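PDB 3MZY: RNA polymerase sigma-H factor from Fusobacterium nucleatum subsp. nucleatum, which probably acts as a sigma-70 family initiation factor that directs RNA polymerase to specific promoter sites and is then released. Local coordinates for residues 114-119 with 132-137. Residues are numbered along the deposited sequence; the frame is centred on the assembly and turned at random.
Sequences EKEVLT and TILSKN
Leu-134 reaches from the last turn of helix 127-134 to helix 112-121 and meets Glu-116 and Val-117 there. Its two methyls share the work. Leu-134 CD1 packs on Val-117 CG2 at 3.9 Å, and Leu-134 CD2 lies 4.1 Å from Glu-116 CB. The leucine thus forks over two consecutive residues of the facing helix. The Leu-134 and Val-117 side chains cross at about a right angle, and the touch is one methyl against another. Val-117 uses the branch that stands beside its backbone N. Its other methyl, CG1, is anti to that N (chi1 165°) and points off from Leu-134 CD1, with CG2 turned toward it. Glu-116 offers the aliphatic root of its side chain, while the chain beyond CG is extended and carries the carboxylate past the leucine. Glu-116 OE2 is still 6.3 Å from Lys-136 NZ, too far for a salt bridge, though the opposite charges may attract weakly. The contact is small and apolar, burying 116 Å² in all. The backbones stay well apart, with 8.1 Å between the CA atoms of Glu-116 and Leu-134. Just after Leu-134 the chain leaves the helix at Ser-135 in a Schellman motif, and Asn-137 then takes the N-cap position of helix 138-159. On the facing helix, Thr-119 OG1 bonds back to Lys-115 O at 2.9 Å, and Thr-119 N reaches the same oxygen from the opposite face of its carbonyl plane. Phe-113 extends the patch: it touches Leu-134 and makes a cation-pi contact with Lys-136. Val-117 also packs on Thr-144, Ile-145 and Ile-148. Helix 127-134, the turn from Ser-135 to Asn-137 and helix 138-159 are consistent with the helix-turn-helix of sigma-70 region 4, and the contact packs helix 112-121 against it.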
loop_
_atom_site.group_PDB
_atom_site.type_symbol
_atom_site.label_atom_id
_atom_site.label_comp_id
_atom_site.label_asym_id
_atom_site.label_seq_id
_atom_site.Cartn_x
_atom_site.Cartn_y
_atom_site.Cartn_z
ATOM N N GLU A 114 -12.005 -3.820 2.912
ATOM C CA GLU A 114 -10.549 -3.656 2.887
ATOM C C GLU A 114 -9.988 -3.623 1.459
ATOM O O GLU A 114 -9.110 -2.809 1.151
ATOM C CB GLU A 114 -9.883 -4.745 3.718
ATOM C CG GLU A 114 -10.030 -4.545 5.207
ATOM C CD GLU A 114 -9.739 -5.809 6.027
ATOM O OE1 GLU A 114 -9.591 -6.910 5.428
ATOM O OE2 GLU A 114 -9.672 -5.704 7.281
ATOM N N LYS A 115 -10.519 -4.476 0.585
ATOM C CA LYS A 115 -10.117 -4.488 -0.824
ATOM C C LYS A 115 -10.532 -3.212 -1.568
ATOM O O LYS A 115 -9.789 -2.717 -2.433
ATOM C CB LYS A 115 -10.699 -5.696 -1.548
ATOM C CG LYS A 115 -10.035 -7.020 -1.184
ATOM C CD LYS A 115 -10.923 -8.136 -1.659
ATOM C CE LYS A 115 -10.198 -9.420 -1.687
ATOM N NZ LYS A 115 -11.143 -10.562 -1.948
ATOM N N GLU A 116 -11.721 -2.705 -1.252
ATOM C CA GLU A 116 -12.237 -1.503 -1.909
ATOM C C GLU A 116 -11.344 -0.318 -1.550
ATOM O O GLU A 116 -11.007 0.481 -2.411
ATOM C CB GLU A 116 -13.680 -1.213 -1.481
ATOM C CG GLU A 116 -14.743 -2.037 -2.176
ATOM C CD GLU A 116 -16.147 -1.770 -1.618
ATOM O OE1 GLU A 116 -17.112 -1.720 -2.422
ATOM O OE2 GLU A 116 -16.293 -1.606 -0.375
ATOM N N VAL A 117 -10.956 -0.240 -0.278
ATOM C CA VAL A 117 -10.080 0.814 0.220
ATOM C C VAL A 117 -8.678 0.707 -0.389
ATOM O O VAL A 117 -8.109 1.697 -0.862
ATOM C CB VAL A 117 -10.023 0.813 1.781
ATOM C CG1 VAL A 117 -8.843 1.661 2.296
ATOM C CG2 VAL A 117 -11.351 1.332 2.367
ATOM N N LEU A 118 -8.132 -0.503 -0.384
ATOM C CA LEU A 118 -6.808 -0.777 -0.951
ATOM C C LEU A 118 -6.726 -0.298 -2.392
ATOM O O LEU A 118 -5.775 0.389 -2.764
ATOM C CB LEU A 118 -6.514 -2.280 -0.874
ATOM C CG LEU A 118 -5.155 -2.776 -1.373
ATOM C CD1 LEU A 118 -4.012 -2.188 -0.511
ATOM C CD2 LEU A 118 -5.098 -4.319 -1.407
ATOM N N THR A 119 -7.727 -0.664 -3.192
ATOM C CA THR A 119 -7.822 -0.248 -4.587
ATOM C C THR A 119 -7.540 1.249 -4.761
ATOM O O THR A 119 -6.803 1.646 -5.660
ATOM C CB THR A 119 -9.222 -0.620 -5.159
ATOM O OG1 THR A 119 -9.319 -2.053 -5.253
ATOM C CG2 THR A 119 -9.485 0.011 -6.525
ATOM N N THR A 132 -15.058 9.920 0.311
ATOM C CA THR A 132 -15.953 10.502 -0.675
ATOM C C THR A 132 -16.289 9.466 -1.748
ATOM O O THR A 132 -17.446 9.279 -2.090
ATOM C CB THR A 132 -15.320 11.773 -1.305
ATOM O OG1 THR A 132 -15.017 12.692 -0.258
ATOM C CG2 THR A 132 -16.259 12.445 -2.280
ATOM N N ILE A 133 -15.275 8.774 -2.247
ATOM C CA ILE A 133 -15.481 7.770 -3.282
ATOM C C ILE A 133 -16.457 6.680 -2.839
ATOM O O ILE A 133 -17.384 6.321 -3.584
ATOM C CB ILE A 133 -14.127 7.168 -3.728
ATOM C CG1 ILE A 133 -13.321 8.233 -4.496
ATOM C CG2 ILE A 133 -14.317 5.866 -4.559
ATOM C CD1 ILE A 133 -11.840 7.921 -4.619
ATOM N N LEU A 134 -16.250 6.155 -1.632
ATOM C CA LEU A 134 -17.040 5.018 -1.151
ATOM C C LEU A 134 -18.289 5.409 -0.363
ATOM O O LEU A 134 -19.028 4.535 0.109
ATOM C CB LEU A 134 -16.169 4.087 -0.301
ATOM C CG LEU A 134 -14.952 3.458 -0.984
ATOM C CD1 LEU A 134 -14.094 2.753 0.038
ATOM C CD2 LEU A 134 -15.367 2.512 -2.134
ATOM N N SER A 135 -18.510 6.717 -0.222
ATOM C CA SER A 135 -19.588 7.253 0.603
ATOM C C SER A 135 -19.531 6.594 1.974
ATOM O O SER A 135 -20.505 5.993 2.446
ATOM C CB SER A 135 -20.942 7.055 -0.071
ATOM O OG SER A 135 -20.926 7.637 -1.368
ATOM N N LYS A 136 -18.356 6.682 2.586
ATOM C CA LYS A 136 -18.142 6.161 3.925
ATOM C C LYS A 136 -17.625 7.310 4.729
ATOM O O LYS A 136 -17.154 8.287 4.156
ATOM C CB LYS A 136 -17.117 5.014 3.912
ATOM C CG LYS A 136 -17.617 3.715 3.286
ATOM C CD LYS A 136 -18.997 3.375 3.778
ATOM C CE LYS A 136 -19.404 1.947 3.430
ATOM N NZ LYS A 136 -19.159 1.034 4.584
ATOM N N ASN A 137 -17.715 7.236 6.046
ATOM C CA ASN A 137 -17.138 8.318 6.845
ATOM C C ASN A 137 -15.629 8.177 7.067
ATOM O O ASN A 137 -15.079 7.083 6.963
ATOM C CB ASN A 137 -17.943 8.629 8.121
ATOM C CG ASN A 137 -17.854 7.547 9.192
ATOM O OD1 ASN A 137 -18.550 7.629 10.217
ATOM N ND2 ASN A 137 -17.011 6.546 8.980
#